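Local coordinates for protein type-2 restriction enzyme AgeI (Thalassobius gelatinovorus, PDB 5DWC) that recognises the double-stranded DNA sequence 5'-ACCGGT-3' and cleaves it after the first A, leaving fragments with terminal 5'-phosphates, at residues A[121-126]-A[140-145]; A[127-132]-A[159-164]. All coordinates share one frame; numbering follows the deposited sequence.

Contact 1. Residues A[121-126]-A[140-145]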
ATOM      1  N   GLY A 121       0.483 -17.921  -0.022  1.00 59.58           N
ATOM      2  CA  GLY A 121       0.170 -19.312   0.245  1.00 62.12           C
ATOM      3  C   GLY A 121      -1.266 -19.549   0.668  1.00 62.87           C
ATOM      4  O   GLY A 121      -1.818 -20.622   0.429  1.00 64.32           O
ATOM      5  N   GLN A 122      -1.876 -18.549   1.297  1.00 62.94           N
ATOM      6  CA  GLN A 122      -3.235 -18.690   1.808  1.00 63.24           C
ATOM      7  C   GLN A 122      -4.188 -17.659   1.215  1.00 61.76           C
ATOM      8  O   GLN A 122      -4.678 -16.770   1.915  1.00 62.84           O
ATOM      9  CB  GLN A 122      -3.244 -18.587   3.335  1.00 65.02           C
ATOM     10  CG  GLN A 122      -2.303 -19.559   4.028  1.00 66.56           C
ATOM     11  CD  GLN A 122      -1.061 -18.880   4.567  1.00 66.74           C
ATOM     12  OE1 GLN A 122      -1.087 -17.699   4.913  1.00 66.26           O
ATOM     13  NE2 GLN A 122       0.039 -19.622   4.638  1.00 67.32           N
ATOM     14  N   LYS A 123      -4.451 -17.789  -0.079  1.00 58.81           N
ATOM     15  CA  LYS A 123      -5.396 -16.910  -0.756  1.00 55.69           C
ATOM     16  C   LYS A 123      -6.223 -17.703  -1.762  1.00 56.44           C
ATOM     17  O   LYS A 123      -7.003 -17.137  -2.526  1.00 56.25           O
ATOM     18  CB  LYS A 123      -4.664 -15.751  -1.442  1.00 50.11           C
ATOM     19  CG  LYS A 123      -3.416 -16.175  -2.209  1.00 45.97           C
ATOM     20  CD  LYS A 123      -2.698 -14.969  -2.823  1.00 42.82           C
ATOM     21  CE  LYS A 123      -2.173 -14.017  -1.757  1.00 41.09           C
ATOM     22  NZ  LYS A 123      -1.430 -12.870  -2.352  1.00 39.41           N
ATOM     23  N   GLY A 124      -6.053 -19.022  -1.739  1.00 57.15           N
ATOM     24  CA  GLY A 124      -6.803 -19.912  -2.607  1.00 57.98           C
ATOM     25  C   GLY A 124      -8.287 -19.875  -2.306  1.00 58.83           C
ATOM     26  O   GLY A 124      -9.112 -19.881  -3.218  1.00 59.03           O
ATOM     27  N   LEU A 125      -8.626 -19.842  -1.021  1.00 59.92           N
ATOM     28  CA  LEU A 125     -10.015 -19.715  -0.598  1.00 61.27           C
ATOM     29  C   LEU A 125     -10.590 -18.393  -1.091  1.00 60.23           C
ATOM     30  O   LEU A 125     -11.691 -18.346  -1.636  1.00 61.51           O
ATOM     31  CB  LEU A 125     -10.130 -19.809   0.927  1.00 62.38           C
ATOM     32  CG  LEU A 125     -11.539 -19.842   1.526  1.00 64.45           C
ATOM     33  CD1 LEU A 125     -12.266 -21.124   1.142  1.00 66.80           C
ATOM     34  CD2 LEU A 125     -11.486 -19.685   3.039  1.00 63.88           C
ATOM     35  N   ALA A 126      -9.825 -17.323  -0.906  1.00 58.20           N
ATOM     36  CA  ALA A 126     -10.246 -15.989  -1.318  1.00 56.14           C
ATOM     37  C   ALA A 126     -10.429 -15.893  -2.830  1.00 55.48           C
ATOM     38  O   ALA A 126     -11.433 -15.366  -3.308  1.00 60.10           O
ATOM     39  CB  ALA A 126      -9.242 -14.951  -0.843  1.00 55.95           C
ATOM     40  N   LYS A 140      -2.057 -13.716  -6.771  1.00 56.98           N
ATOM     41  CA  LYS A 140      -2.376 -12.489  -7.515  1.00 53.67           C
ATOM     42  C   LYS A 140      -2.959 -11.323  -6.704  1.00 51.77           C
ATOM     43  O   LYS A 140      -2.582 -10.167  -6.923  1.00 55.17           O
ATOM     44  CB  LYS A 140      -3.346 -12.807  -8.652  1.00 53.49           C
ATOM     45  CG  LYS A 140      -2.669 -13.122  -9.985  1.00 53.14           C
ATOM     46  CD  LYS A 140      -1.164 -12.897  -9.934  1.00 52.82           C
ATOM     47  CE  LYS A 140      -0.755 -11.520 -10.445  1.00 52.25           C
ATOM     48  NZ  LYS A 140       0.735 -11.371 -10.407  1.00 51.81           N
ATOM     49  N   VAL A 141      -3.881 -11.612  -5.789  1.00 44.86           N
ATOM     50  CA  VAL A 141      -4.543 -10.546  -5.038  1.00 39.36           C
ATOM     51  C   VAL A 141      -3.994 -10.395  -3.623  1.00 34.41           C
ATOM     52  O   VAL A 141      -3.805 -11.379  -2.907  1.00 33.52           O
ATOM     53  CB  VAL A 141      -6.065 -10.775  -4.955  1.00 36.94           C
ATOM     54  CG1 VAL A 141      -6.717  -9.682  -4.116  1.00 36.26           C
ATOM     55  CG2 VAL A 141      -6.675 -10.808  -6.343  1.00 35.95           C
ATOM     56  N   ASP A 142      -3.759  -9.147  -3.227  1.00 32.14           N
ATOM     57  CA  ASP A 142      -3.182  -8.833  -1.926  1.00 29.50           C
ATOM     58  C   ASP A 142      -4.239  -8.594  -0.846  1.00 29.46           C
ATOM     59  O   ASP A 142      -4.163  -9.167   0.240  1.00 29.78           O
ATOM     60  CB  ASP A 142      -2.269  -7.613  -2.045  1.00 28.23           C
ATOM     61  CG  ASP A 142      -1.052  -7.884  -2.906  1.00 25.79           C
ATOM     62  OD1 ASP A 142      -0.670  -9.068  -3.036  1.00 26.10           O
ATOM     63  OD2 ASP A 142      -0.473  -6.922  -3.451  1.00 25.10           O
ATOM     64  N   VAL A 143      -5.221  -7.745  -1.135  1.00 29.63           N
ATOM     65  CA  VAL A 143      -6.283  -7.466  -0.171  1.00 29.85           C
ATOM     66  C   VAL A 143      -7.664  -7.661  -0.793  1.00 30.67           C
ATOM     67  O   VAL A 143      -7.979  -7.069  -1.823  1.00 30.99           O
ATOM     68  CB  VAL A 143      -6.185  -6.030   0.392  1.00 29.20           C
ATOM     69  CG1 VAL A 143      -7.278  -5.792   1.422  1.00 29.71           C
ATOM     70  CG2 VAL A 143      -4.812  -5.780   1.001  1.00 27.48           C
ATOM     71  N   MET A 144      -8.484  -8.493  -0.159  1.00 31.75           N
ATOM     72  CA  MET A 144      -9.829  -8.779  -0.648  1.00 32.79           C
ATOM     73  C   MET A 144     -10.861  -7.797  -0.092  1.00 33.81           C
ATOM     74  O   MET A 144     -10.803  -7.413   1.076  1.00 33.97           O
ATOM     75  CB  MET A 144     -10.224 -10.219  -0.294  1.00 33.44           C
ATOM     76  CG  MET A 144     -11.661 -10.381   0.169  1.00 34.91           C
ATOM     77  SD  MET A 144     -12.001 -12.008   0.867  1.00 70.91           S
ATOM     78  CE  MET A 144     -12.454 -12.918  -0.620  1.00 39.98           C
ATOM     79  N   ILE A 145     -11.803  -7.390  -0.938  1.00 33.79           N
ATOM     80  CA  ILE A 145     -12.873  -6.494  -0.515  1.00 34.81           C
ATOM     81  C   ILE A 145     -14.211  -7.224  -0.458  1.00 40.44           C
ATOM     82  O   ILE A 145     -14.670  -7.779  -1.457  1.00 41.53           O
ATOM     83  CB  ILE A 145     -13.008  -5.285  -1.456  1.00 31.78           C
ATOM     84  CG1 ILE A 145     -11.629  -4.714  -1.796  1.00 28.98           C
ATOM     85  CG2 ILE A 145     -13.900  -4.224  -0.830  1.00 33.14           C
ATOM     86  CD1 ILE A 145     -11.663  -3.650  -2.871  1.00 26.99           C
TER
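The backbones of K123 and V141 stand 7.7 Å apart between CA atoms, and those of A126 and M144 7.3 Å, so side chains must bridge the gap. K123, the N-cap residue of helix 124-130, does so with its amine: K123 NZ gives a hydrogen bond to V141 O at 2.9 Å, coming from above the carbonyl plane (48° out of it) rather than along a lone pair. A bend at chi3 (64°) in an otherwise extended outer chain brings K123 CE to 3.3 Å from V141 O. K123 NZ also makes a long salt bridge to D142 OD1 (3.9 Å), while OD2 of D142 pairs with K168. Cut back to an alanine, K123 would probably leave V141 O without this donor and the carboxylate of D142 with one positive neighbour fewer. Farther along, the bend at chi3 (-88°) turns the methyl CE of M144 toward the helix, 3.8 Å from A126 CB. Between strands 143-148 and 159-168, a classic beta bulge sets D142 and V143 opposite the single residue I165. L118, just after strand 113-117, packs against K123, A126, V141 and M144, filling in between helix 124-130 and the sheet.

Contact 2. Residues A[127-132]-A[159-164]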
ATOM      1  N   LEU A 127      -9.459 -16.405  -3.580  1.00 47.88           N
ATOM      2  CA  LEU A 127      -9.495 -16.320  -5.037  1.00 42.55           C
ATOM      3  C   LEU A 127     -10.581 -17.211  -5.638  1.00 41.55           C
ATOM      4  O   LEU A 127     -11.189 -16.859  -6.649  1.00 41.64           O
ATOM      5  CB  LEU A 127      -8.129 -16.684  -5.622  1.00 37.70           C
ATOM      6  CG  LEU A 127      -7.014 -15.658  -5.421  1.00 33.24           C
ATOM      7  CD1 LEU A 127      -5.652 -16.286  -5.670  1.00 31.94           C
ATOM      8  CD2 LEU A 127      -7.226 -14.455  -6.328  1.00 31.00           C
ATOM      9  N   THR A 128     -10.822 -18.361  -5.015  1.00 42.20           N
ATOM     10  CA  THR A 128     -11.870 -19.269  -5.475  1.00 42.17           C
ATOM     11  C   THR A 128     -13.248 -18.660  -5.242  1.00 43.96           C
ATOM     12  O   THR A 128     -14.098 -18.669  -6.134  1.00 43.36           O
ATOM     13  CB  THR A 128     -11.784 -20.637  -4.773  1.00 44.38           C
ATOM     14  OG1 THR A 128     -10.624 -21.339  -5.237  1.00 43.67           O
ATOM     15  CG2 THR A 128     -13.019 -21.473  -5.071  1.00 46.77           C
ATOM     16  N   ARG A 129     -13.463 -18.128  -4.041  1.00 44.70           N
ATOM     17  CA  ARG A 129     -14.698 -17.418  -3.725  1.00 45.56           C
ATOM     18  C   ARG A 129     -14.884 -16.231  -4.662  1.00 44.47           C
ATOM     19  O   ARG A 129     -16.008 -15.875  -5.018  1.00 45.73           O
ATOM     20  CB  ARG A 129     -14.699 -16.946  -2.269  1.00 44.85           C
ATOM     21  CG  ARG A 129     -14.824 -18.068  -1.254  1.00 45.20           C
ATOM     22  CD  ARG A 129     -14.836 -17.540   0.173  1.00 44.09           C
ATOM     23  NE  ARG A 129     -15.989 -16.680   0.434  1.00 44.27           N
ATOM     24  CZ  ARG A 129     -15.907 -15.434   0.888  1.00 43.56           C
ATOM     25  NH1 ARG A 129     -14.724 -14.893   1.140  1.00 42.37           N
ATOM     26  NH2 ARG A 129     -17.011 -14.728   1.097  1.00 44.53           N
ATOM     27  N   MET A 130     -13.768 -15.626  -5.053  1.00 43.91           N
ATOM     28  CA  MET A 130     -13.774 -14.515  -5.993  1.00 42.13           C
ATOM     29  C   MET A 130     -14.143 -15.016  -7.387  1.00 42.24           C
ATOM     30  O   MET A 130     -14.658 -14.264  -8.214  1.00 41.48           O
ATOM     31  CB  MET A 130     -12.409 -13.822  -6.010  1.00 42.14           C
ATOM     32  CG  MET A 130     -12.413 -12.439  -6.638  1.00 42.33           C
ATOM     33  SD  MET A 130     -10.820 -11.601  -6.508  1.00 38.11           S
ATOM     34  CE  MET A 130     -10.554 -11.631  -4.737  1.00 29.94           C
ATOM     35  N   GLY A 131     -13.875 -16.295  -7.636  1.00 42.32           N
ATOM     36  CA  GLY A 131     -14.249 -16.927  -8.887  1.00 42.21           C
ATOM     37  C   GLY A 131     -13.298 -16.623 -10.027  1.00 39.57           C
ATOM     38  O   GLY A 131     -13.661 -16.751 -11.195  1.00 39.63           O
ATOM     39  N   VAL A 132     -12.075 -16.224  -9.688  1.00 39.26           N
ATOM     40  CA  VAL A 132     -11.087 -15.877 -10.702  1.00 38.54           C
ATOM     41  C   VAL A 132      -9.806 -16.689 -10.564  1.00 39.72           C
ATOM     42  O   VAL A 132      -8.910 -16.579 -11.401  1.00 38.40           O
ATOM     43  CB  VAL A 132     -10.726 -14.382 -10.654  1.00 39.85           C
ATOM     44  CG1 VAL A 132     -11.956 -13.532 -10.950  1.00 41.10           C
ATOM     45  CG2 VAL A 132     -10.124 -14.022  -9.303  1.00 40.41           C
ATOM     46  N   PHE A 159     -21.293 -11.808   3.839  1.00 65.10           N
ATOM     47  CA  PHE A 159     -20.248 -10.989   3.232  1.00 58.43           C
ATOM     48  C   PHE A 159     -19.786 -11.589   1.910  1.00 53.19           C
ATOM     49  O   PHE A 159     -19.114 -12.621   1.888  1.00 54.37           O
ATOM     50  CB  PHE A 159     -19.054 -10.840   4.176  1.00 54.37           C
ATOM     51  CG  PHE A 159     -19.311  -9.941   5.352  1.00 51.94           C
ATOM     52  CD1 PHE A 159     -19.971 -10.413   6.473  1.00 52.00           C
ATOM     53  CD2 PHE A 159     -18.874  -8.626   5.342  1.00 50.26           C
ATOM     54  CE1 PHE A 159     -20.203  -9.588   7.559  1.00 51.65           C
ATOM     55  CE2 PHE A 159     -19.101  -7.796   6.425  1.00 49.65           C
ATOM     56  CZ  PHE A 159     -19.768  -8.278   7.535  1.00 50.38           C
ATOM     57  N   GLY A 160     -20.149 -10.938   0.810  1.00 49.83           N
ATOM     58  CA  GLY A 160     -19.783 -11.416  -0.509  1.00 47.20           C
ATOM     59  C   GLY A 160     -18.609 -10.660  -1.097  1.00 46.00           C
ATOM     60  O   GLY A 160     -18.414  -9.475  -0.819  1.00 46.50           O
ATOM     61  N   VAL A 161     -17.823 -11.351  -1.915  1.00 45.21           N
ATOM     62  CA  VAL A 161     -16.673 -10.739  -2.563  1.00 41.22           C
ATOM     63  C   VAL A 161     -17.125  -9.730  -3.613  1.00 39.73           C
ATOM     64  O   VAL A 161     -17.879 -10.069  -4.525  1.00 39.66           O
ATOM     65  CB  VAL A 161     -15.775 -11.797  -3.216  1.00 40.27           C
ATOM     66  CG1 VAL A 161     -14.479 -11.164  -3.681  1.00 37.40           C
ATOM     67  CG2 VAL A 161     -15.484 -12.923  -2.231  1.00 40.05           C
ATOM     68  N   VAL A 162     -16.660  -8.491  -3.481  1.00 37.74           N
ATOM     69  CA  VAL A 162     -17.050  -7.423  -4.397  1.00 36.21           C
ATOM     70  C   VAL A 162     -15.859  -6.806  -5.127  1.00 34.36           C
ATOM     71  O   VAL A 162     -16.027  -5.902  -5.944  1.00 33.71           O
ATOM     72  CB  VAL A 162     -17.802  -6.302  -3.661  1.00 35.77           C
ATOM     73  CG1 VAL A 162     -19.122  -6.819  -3.121  1.00 37.02           C
ATOM     74  CG2 VAL A 162     -16.947  -5.739  -2.538  1.00 36.71           C
ATOM     75  N   GLY A 163     -14.659  -7.293  -4.831  1.00 32.69           N
ATOM     76  CA  GLY A 163     -13.462  -6.773  -5.466  1.00 30.69           C
ATOM     77  C   GLY A 163     -12.181  -7.142  -4.745  1.00 29.89           C
ATOM     78  O   GLY A 163     -12.196  -7.923  -3.795  1.00 28.66           O
ATOM     79  N   GLY A 164     -11.068  -6.576  -5.200  1.00 29.14           N
ATOM     80  CA  GLY A 164      -9.775  -6.861  -4.609  1.00 27.95           C
ATOM     81  C   GLY A 164      -8.792  -5.718  -4.745  1.00 25.22           C
ATOM     82  O   GLY A 164      -8.979  -4.812  -5.558  1.00 25.43           O
TER
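Different first torsions send the side chains of R129 and M130 to the two methyls of V161. R129 sends CG opposite its carbonyl carbon (chi1 -70°) and bends at chi3, which carries the guanidinium alongside V161; M130 has CG anti to the backbone N (chi1 -163°) and curls its methyl back at chi3. V161, its CB directed at the helix, offers one branch to each. V161 CG2 lies over one face of the R129 guanidinium, 3.8 Å above the plane and displaced toward the rim, 4.0 Å from R129 NH1. The M130 and V161 side chains cross at about a right angle, with M130 CG 3.8 Å from V161 CG1 and M130 CE 4.1 Å from the same methyl. At the edge of the guanidinium, in its plane, F159 O lies 3.1 Å from R129 NH2. Beyond the two segments, NH2 of R129 gives a hydrogen bond to S153 O and NH1 forms a salt bridge with E146. Together they should limit the rotation of the flat group against the valine. Behind M130, G131 takes a positive phi (80°) and ends the helix in a Schellman motif, with V132 N bonded to L127 O at 3.2 Å. On the strand, V162 and G163 share I145 as their partner in a classic bulge. The arrangement is that of a helix laid on one face of a mixed beta sheet, within a nuclease family of the PD-(D/E)XK clan.

After strand 113-117 the chain enters helix 124-130, whose beginning serves contact 1 and whose end serves contact 2. It then passes through helix 133-136 to the lead-in and start of strand 143-148, where contact 1 closes a loop with 13 residues between its segments. Strand 159-168 follows, antiparallel to it, and contact 2 closes a longer loop spanning 26. The segments alternate along the chain, so the two closures cross rather than nest. They also meet directly: M144 CE lies against V161 CG2 and the guanidinium of R129, while I145 and V162 probably share a backbone hydrogen bond. One helix is thereby tied to two neighbouring strands of the same sheet.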